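Local coordinates for uncharacterized protein (Parabacteroides merdae, PDB 4R7F) that is of unknown function but contains three immunoglobulin-like beta-sandwich domains and probably belongs with the plug proteins of the type 9 secretion system, at residues I90-T93 with T94-N98; E228-S231 with N232-G236; Y380-M383 with G384-Y387. One frame throughout, in Å; residues are numbered along the deposited sequence.

Contact 1 (I90-T93 with T94-N98); sequences IGTT and TQYSN
Between Thr92 and Tyr96 the backbone turns into strand 96-103: Thr92 is extended, Thr93 takes a helical conformation (phi -61°), and Thr94 is extended again as the chain enters the strand. Gly91 precedes this bend with a positive phi. The stretch is the loop of a beta hairpin, whose arms, strands 86-88 and 96-103, are antiparallel neighbours. A water helps to fix the bend, accepting from Gln95 N at 2.9 Å and donating a weak bond to Thr93 O at 3.3 Å.

The main side-chain link is made by the Thr92 hydroxyl, which reaches over the turn and donates from OG1 to Thr94 O at 2.6 Å. It comes from above the carbonyl plane, 47° out of it. With chi1 at 65°, OG1 sits between the backbone N and the carbonyl carbon, facing the Thr94 carbonyl. Ser89 OG is a second, weak partner of this hydroxyl. Tyr96 leans back toward the same hydroxyl, its ring atom CE2 lying 4.1 Å from Thr92 OG1 in an oblique approach. The phenol end continues past the loop to bond with Ala288 O, and the ring meets Tyr290 edge-to-face. Asp289 takes Thr93 OG1 on one carboxylate oxygen and Thr94 N on the other, while Thr94 OG1 bonds to Tyr290 O.

Thr92 thus closes the turn from within, whereas Thr93, Thr94 and Tyr96 spend their hydroxyls on residues 288-290. The chemistry implies a loop whose shape is helped by a short internal bond and which is probably held in place by polar attachment to the chain leading into and starting strand 290-298.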
loop_
_atom_site.group_PDB
_atom_site.type_symbol
_atom_site.label_atom_id
_atom_site.label_comp_id
_atom_site.label_asym_id
_atom_site.label_seq_id
_atom_site.Cartn_x
_atom_site.Cartn_y
_atom_site.Cartn_z
ATOM N N ILE A 90 23.671 24.155 -8.525
ATOM C CA ILE A 90 23.474 25.048 -9.657
ATOM C C ILE A 90 22.329 26.049 -9.379
ATOM O O ILE A 90 21.191 25.658 -9.103
ATOM C CB ILE A 90 23.079 24.238 -10.921
ATOM C CG1 ILE A 90 24.067 23.090 -11.186
ATOM C CG2 ILE A 90 22.998 25.160 -12.135
ATOM C CD1 ILE A 90 23.433 21.848 -11.806
ATOM N N GLY A 91 22.620 27.341 -9.471
ATOM C CA GLY A 91 21.583 28.365 -9.427
ATOM C C GLY A 91 20.888 28.595 -8.092
ATOM O O GLY A 91 19.719 28.942 -8.067
ATOM N N THR A 92 21.624 28.460 -6.993
ATOM C CA THR A 92 21.054 28.549 -5.655
ATOM C C THR A 92 21.793 29.569 -4.836
ATOM O O THR A 92 23.011 29.670 -4.930
ATOM C CB THR A 92 21.142 27.186 -4.913
ATOM O OG1 THR A 92 22.522 26.813 -4.670
ATOM C CG2 THR A 92 20.466 26.117 -5.728
ATOM N N THR A 93 21.067 30.294 -3.985
ATOM C CA THR A 93 21.692 31.236 -3.057
ATOM C C THR A 93 22.656 30.537 -2.098
ATOM O O THR A 93 23.781 30.972 -1.872
ATOM C CB THR A 93 20.629 32.001 -2.273
ATOM O OG1 THR A 93 19.691 31.079 -1.690
ATOM C CG2 THR A 93 19.891 32.953 -3.238
ATOM N N THR A 94 22.212 29.415 -1.568
ATOM C CA THR A 94 22.992 28.671 -0.616
ATOM C C THR A 94 23.789 27.672 -1.457
ATOM O O THR A 94 23.214 26.827 -2.183
ATOM C CB THR A 94 22.062 27.958 0.405
ATOM O OG1 THR A 94 21.216 28.913 1.040
ATOM C CG2 THR A 94 22.855 27.221 1.439
ATOM N N GLN A 95 25.108 27.788 -1.395
ATOM C CA GLN A 95 25.959 26.896 -2.154
ATOM C C GLN A 95 26.253 25.615 -1.380
ATOM O O GLN A 95 26.438 25.618 -0.158
ATOM C CB GLN A 95 27.257 27.593 -2.547
ATOM C CG GLN A 95 27.089 28.509 -3.745
ATOM C CD GLN A 95 28.305 29.373 -3.974
ATOM O OE1 GLN A 95 29.352 29.163 -3.363
ATOM N NE2 GLN A 95 28.173 30.358 -4.851
ATOM N N TYR A 96 26.308 24.523 -2.129
ATOM C CA TYR A 96 26.592 23.218 -1.592
ATOM C C TYR A 96 27.036 22.264 -2.693
ATOM O O TYR A 96 26.834 22.525 -3.895
ATOM C CB TYR A 96 25.317 22.671 -0.904
ATOM C CG TYR A 96 24.160 22.448 -1.825
ATOM C CD1 TYR A 96 24.016 21.253 -2.496
ATOM C CD2 TYR A 96 23.189 23.429 -2.021
ATOM C CE1 TYR A 96 22.937 21.021 -3.350
ATOM C CE2 TYR A 96 22.109 23.207 -2.868
ATOM C CZ TYR A 96 21.985 21.987 -3.541
ATOM O OH TYR A 96 20.908 21.726 -4.411
ATOM N N SER A 97 27.616 21.142 -2.275
ATOM C CA SER A 97 27.845 20.011 -3.172
ATOM C C SER A 97 26.967 18.846 -2.665
ATOM O O SER A 97 26.717 18.718 -1.492
ATOM C CB SER A 97 29.338 19.615 -3.247
ATOM O OG SER A 97 30.220 20.732 -3.181
ATOM N N ASN A 98 26.494 18.025 -3.583
ATOM C CA ASN A 98 25.638 16.903 -3.299
ATOM C C ASN A 98 26.398 15.622 -3.583
ATOM O O ASN A 98 26.989 15.481 -4.653
ATOM C CB ASN A 98 24.413 16.982 -4.208
ATOM C CG ASN A 98 23.526 15.781 -4.094
ATOM O OD1 ASN A 98 23.299 15.057 -5.077
ATOM N ND2 ASN A 98 23.002 15.562 -2.883
HETATM O O HOH W 1 26.323 29.996 0.058
#

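Contact 2 (E228-S231 with N232-G236); sequences EFLS and NKYNG
Tyr234 turns its ring back against Ser231, so that its CE1 comes 3.4 Å from Ser231 OG in an oblique approach. Its chi1 of 61° folds the ring toward the preceding residues rather than outward, bringing Tyr234 OH to 4.0 Å from Leu230 CB. Ser231 OG also accepts from Lys233 N at 3.0 Å, and the bond is nearly straight, with 166° at the hydrogen. A serine oxygen holding the amide two residues on is an ST turn, and it starts the reversal of the chain here. With alanine in place of Ser231, Lys233 N would probably lose its acceptor and the Tyr234 ring the hydroxyl it lies against. Beyond it, Lys233 bends back on itself and makes a weak bond from NZ to Asn232 OD1.

Inside the bend a water takes the place of direct backbone pairing. It donates to Ser231 O at 3.0 Å and to Tyr234 O at 2.7 Å, and accepts a weak bond from Gly236 N. Where the loop closes, Gly236 CA makes a CA-H...O contact of 3.5 Å with Glu228 O, an approach that the missing side chain permits.

The loop carries the chain from strand 225-228 to strand 239-245, which belong to different sheets. Phe229 packs on strands 248-253, 290-298 and 342-352, and Tyr234 OH bonds weakly to Ser279 OG, between the disulfide-linked Cys278 and Cys281.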
loop_
_atom_site.group_PDB
_atom_site.type_symbol
_atom_site.label_atom_id
_atom_site.label_comp_id
_atom_site.label_asym_id
_atom_site.label_seq_id
_atom_site.Cartn_x
_atom_site.Cartn_y
_atom_site.Cartn_z
ATOM N N GLU A 228 5.147 22.336 1.864
ATOM C CA GLU A 228 5.934 22.270 0.618
ATOM C C GLU A 228 6.390 23.649 0.245
ATOM O O GLU A 228 5.615 24.598 0.340
ATOM C CB GLU A 228 5.106 21.809 -0.575
ATOM C CG GLU A 228 4.561 20.401 -0.550
ATOM C CD GLU A 228 3.919 20.028 -1.881
ATOM O OE1 GLU A 228 4.264 20.679 -2.895
ATOM O OE2 GLU A 228 3.071 19.098 -1.908
ATOM N N PHE A 229 7.621 23.757 -0.236
ATOM C CA PHE A 229 8.108 25.035 -0.736
ATOM C C PHE A 229 9.019 24.796 -1.919
ATOM O O PHE A 229 10.242 24.738 -1.797
ATOM C CB PHE A 229 8.758 25.892 0.352
ATOM C CG PHE A 229 9.984 25.277 0.998
ATOM C CD1 PHE A 229 9.868 24.261 1.948
ATOM C CD2 PHE A 229 11.254 25.771 0.711
ATOM C CE1 PHE A 229 11.001 23.731 2.554
ATOM C CE2 PHE A 229 12.385 25.232 1.302
ATOM C CZ PHE A 229 12.264 24.207 2.225
ATOM N N LEU A 230 8.373 24.709 -3.078
ATOM C CA LEU A 230 9.010 24.356 -4.319
ATOM C C LEU A 230 9.547 25.557 -5.090
ATOM O O LEU A 230 10.318 25.382 -6.037
ATOM C CB LEU A 230 8.025 23.602 -5.192
ATOM C CG LEU A 230 7.370 22.370 -4.592
ATOM C CD1 LEU A 230 6.507 21.705 -5.660
ATOM C CD2 LEU A 230 8.404 21.402 -4.042
ATOM N N SER A 231 9.154 26.764 -4.690
ATOM C CA SER A 231 9.812 27.972 -5.182
ATOM C C SER A 231 9.633 29.113 -4.206
ATOM O O SER A 231 8.859 28.992 -3.245
ATOM C CB SER A 231 9.252 28.388 -6.550
ATOM O OG SER A 231 8.072 29.147 -6.411
ATOM N N ASN A 232 10.340 30.216 -4.472
ATOM C CA ASN A 232 10.109 31.480 -3.755
ATOM C C ASN A 232 9.019 32.417 -4.332
ATOM O O ASN A 232 8.821 33.505 -3.812
ATOM C CB ASN A 232 11.418 32.285 -3.590
ATOM C CG ASN A 232 12.149 32.533 -4.898
ATOM O OD1 ASN A 232 11.563 32.647 -5.963
ATOM N ND2 ASN A 232 13.449 32.601 -4.809
ATOM N N LYS A 233 8.323 32.004 -5.386
ATOM C CA LYS A 233 7.433 32.924 -6.124
ATOM C C LYS A 233 6.041 32.905 -5.527
ATOM O O LYS A 233 5.451 33.949 -5.294
ATOM C CB LYS A 233 7.349 32.572 -7.624
ATOM C CG LYS A 233 8.676 32.329 -8.337
ATOM C CD LYS A 233 9.373 33.615 -8.723
ATOM C CE LYS A 233 10.822 33.369 -9.125
ATOM N NZ LYS A 233 11.686 34.495 -8.667
ATOM N N TYR A 234 5.514 31.710 -5.292
ATOM C CA TYR A 234 4.219 31.564 -4.647
ATOM C C TYR A 234 4.394 30.863 -3.315
ATOM O O TYR A 234 5.433 30.261 -3.043
ATOM C CB TYR A 234 3.240 30.777 -5.539
ATOM C CG TYR A 234 3.691 29.379 -5.869
ATOM C CD1 TYR A 234 4.569 29.143 -6.921
ATOM C CD2 TYR A 234 3.231 28.281 -5.132
ATOM C CE1 TYR A 234 4.991 27.855 -7.225
ATOM C CE2 TYR A 234 3.649 26.987 -5.427
ATOM C CZ TYR A 234 4.532 26.785 -6.472
ATOM O OH TYR A 234 4.946 25.517 -6.791
ATOM N N ASN A 235 3.350 30.940 -2.503
ATOM C CA ASN A 235 3.292 30.266 -1.226
ATOM C C ASN A 235 2.775 28.862 -1.405
ATOM O O ASN A 235 1.637 28.678 -1.813
ATOM C CB ASN A 235 2.370 31.034 -0.291
ATOM C CG ASN A 235 2.915 32.401 0.065
ATOM O OD1 ASN A 235 4.126 32.607 0.206
ATOM N ND2 ASN A 235 2.021 33.339 0.231
ATOM N N GLY A 236 3.600 27.864 -1.109
ATOM C CA GLY A 236 3.170 26.477 -1.248
ATOM C C GLY A 236 2.248 26.039 -0.113
ATOM O O GLY A 236 1.770 26.851 0.679
HETATM O O HOH W 2 6.326 27.821 -2.152
#

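Contact 3 (Y380-M383 with G384-Y387); sequences YRPM and GARY
Arg381 makes its polar contact across the loop with the Ala385 carbonyl. Arg381 NE donates to Ala385 O at 3.2 Å, with the oxygen at the edge of the guanidinium but tilted 26° from its plane, and NH2 adds a weak bond to the same Ala385 O at 3.4 Å. An extended chain carries the group there: CG is anti to the backbone N (chi1 -167°), and the methylenes run alongside the returning backbone, with Arg381 CD 3.5 Å from Tyr387 O. One guanidinium face lies against the peptide link between Arg386 and Tyr387, whose atom N sits 3.7 Å above the plane and toward the rim. On the outgoing arm, Arg386 NE forms a salt bridge with Glu73.

The backbone reversal is a type II beta turn from Pro382 to Ala385, closed by Ala385 N donating to Pro382 O at 3.1 Å and 163°. Gly384 takes the positive phi of the third position, where a side chain would be jammed against Met383 O. The turn lies in the loop between strands 373-380 and 389-397. At its base a water donates to Tyr380 O and to Tyr387 O, bridging two carbonyl oxygens that, both being acceptors, need a shared donor.

The apolar contacts centre on the proline. Pro382 CD touches Ala385 CB at 3.6 Å and lies 3.7 Å above the Tyr380 ring, over its centre. That ring also meets Phe172 edge-to-face, and the Tyr387 ring meets that of His59.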
loop_
_atom_site.group_PDB
_atom_site.type_symbol
_atom_site.label_atom_id
_atom_site.label_comp_id
_atom_site.label_asym_id
_atom_site.label_seq_id
_atom_site.Cartn_x
_atom_site.Cartn_y
_atom_site.Cartn_z
ATOM N N TYR A 380 18.734 -13.410 14.313
ATOM C CA TYR A 380 18.876 -14.810 14.713
ATOM C C TYR A 380 20.250 -14.997 15.251
ATOM O O TYR A 380 21.227 -14.658 14.562
ATOM C CB TYR A 380 18.702 -15.739 13.513
ATOM C CG TYR A 380 19.098 -17.204 13.714
ATOM C CD1 TYR A 380 18.477 -17.981 14.685
ATOM C CD2 TYR A 380 19.981 -17.847 12.848
ATOM C CE1 TYR A 380 18.765 -19.341 14.832
ATOM C CE2 TYR A 380 20.293 -19.215 12.990
ATOM C CZ TYR A 380 19.683 -19.951 13.996
ATOM O OH TYR A 380 19.945 -21.289 14.198
ATOM N N ARG A 381 20.324 -15.533 16.475
ATOM C CA ARG A 381 21.610 -15.861 17.083
ATOM C C ARG A 381 21.623 -17.072 17.992
ATOM O O ARG A 381 21.378 -16.974 19.199
ATOM C CB ARG A 381 22.150 -14.684 17.828
ATOM C CG ARG A 381 23.598 -14.904 18.171
ATOM C CD ARG A 381 24.248 -13.606 18.447
ATOM N NE ARG A 381 25.516 -13.825 19.081
ATOM C CZ ARG A 381 26.247 -12.846 19.591
ATOM N NH1 ARG A 381 25.840 -11.579 19.502
ATOM N NH2 ARG A 381 27.393 -13.140 20.168
ATOM N N PRO A 382 21.942 -18.227 17.416
ATOM C CA PRO A 382 22.003 -19.465 18.212
ATOM C C PRO A 382 23.261 -19.485 19.080
ATOM O O PRO A 382 24.172 -18.707 18.816
ATOM C CB PRO A 382 22.075 -20.553 17.136
ATOM C CG PRO A 382 22.836 -19.906 16.010
ATOM C CD PRO A 382 22.472 -18.414 16.053
HETATM N N MSE A 383 23.295 -20.340 20.105
HETATM C CA MSE A 383 24.455 -20.386 21.011
HETATM C C MSE A 383 25.714 -20.606 20.198
HETATM O O MSE A 383 25.742 -21.320 19.199
HETATM C CB MSE A 383 24.277 -21.375 22.178
HETATM C CG MSE A 383 23.856 -20.663 23.480
HETATM SE SE MSE A 383 25.281 -19.476 24.180
HETATM C CE MSE A 383 26.802 -20.735 24.235
ATOM N N GLY A 384 26.771 -19.915 20.603
ATOM C CA GLY A 384 28.047 -20.014 19.903
ATOM C C GLY A 384 28.216 -19.171 18.643
ATOM O O GLY A 384 29.339 -19.032 18.170
ATOM N N ALA A 385 27.142 -18.601 18.080
ATOM C CA ALA A 385 27.289 -17.743 16.878
ATOM C C ALA A 385 27.906 -16.434 17.309
ATOM O O ALA A 385 27.718 -16.013 18.453
ATOM C CB ALA A 385 25.947 -17.498 16.193
ATOM N N ARG A 386 28.652 -15.787 16.425
ATOM C CA ARG A 386 29.445 -14.632 16.841
ATOM C C ARG A 386 28.723 -13.297 16.630
ATOM O O ARG A 386 29.231 -12.240 17.032
ATOM C CB ARG A 386 30.788 -14.640 16.106
ATOM C CG ARG A 386 31.634 -15.873 16.379
ATOM C CD ARG A 386 32.871 -15.970 15.479
ATOM N NE ARG A 386 33.542 -14.691 15.166
ATOM C CZ ARG A 386 34.222 -13.952 16.042
ATOM N NH1 ARG A 386 34.283 -14.314 17.313
ATOM N NH2 ARG A 386 34.834 -12.831 15.663
ATOM N N TYR A 387 27.554 -13.338 15.985
ATOM C CA TYR A 387 26.853 -12.120 15.548
ATOM C C TYR A 387 25.385 -12.396 15.230
ATOM O O TYR A 387 24.975 -13.549 15.057
ATOM C CB TYR A 387 27.539 -11.473 14.341
ATOM C CG TYR A 387 27.305 -12.189 13.039
ATOM C CD1 TYR A 387 27.949 -13.402 12.761
ATOM C CD2 TYR A 387 26.405 -11.691 12.101
ATOM C CE1 TYR A 387 27.703 -14.099 11.575
ATOM C CE2 TYR A 387 26.164 -12.371 10.901
ATOM C CZ TYR A 387 26.819 -13.568 10.639
ATOM O OH TYR A 387 26.601 -14.233 9.452
HETATM O O HOH W 3 23.671 -15.840 13.992
#

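In the fold
Contact 1 comes first along the chain, closing the loop between strands 86-88 and 96-103 within the range of the type 9 secretion system plug protein first domain, and fastening it to residues 285-290. Contact 2 follows at the loop between strands 225-228 and 239-245; its centre lies about 18 Å from that of contact 1, with nearest atoms about 7 Å apart and no touch. Contact 3, between strands 373-380 and 389-397, lies across the chain's centre from both, about 48 and 53 Å away between centres, and joins residues 59-73 to 172-182. The three run in series, none enclosing or crossing another.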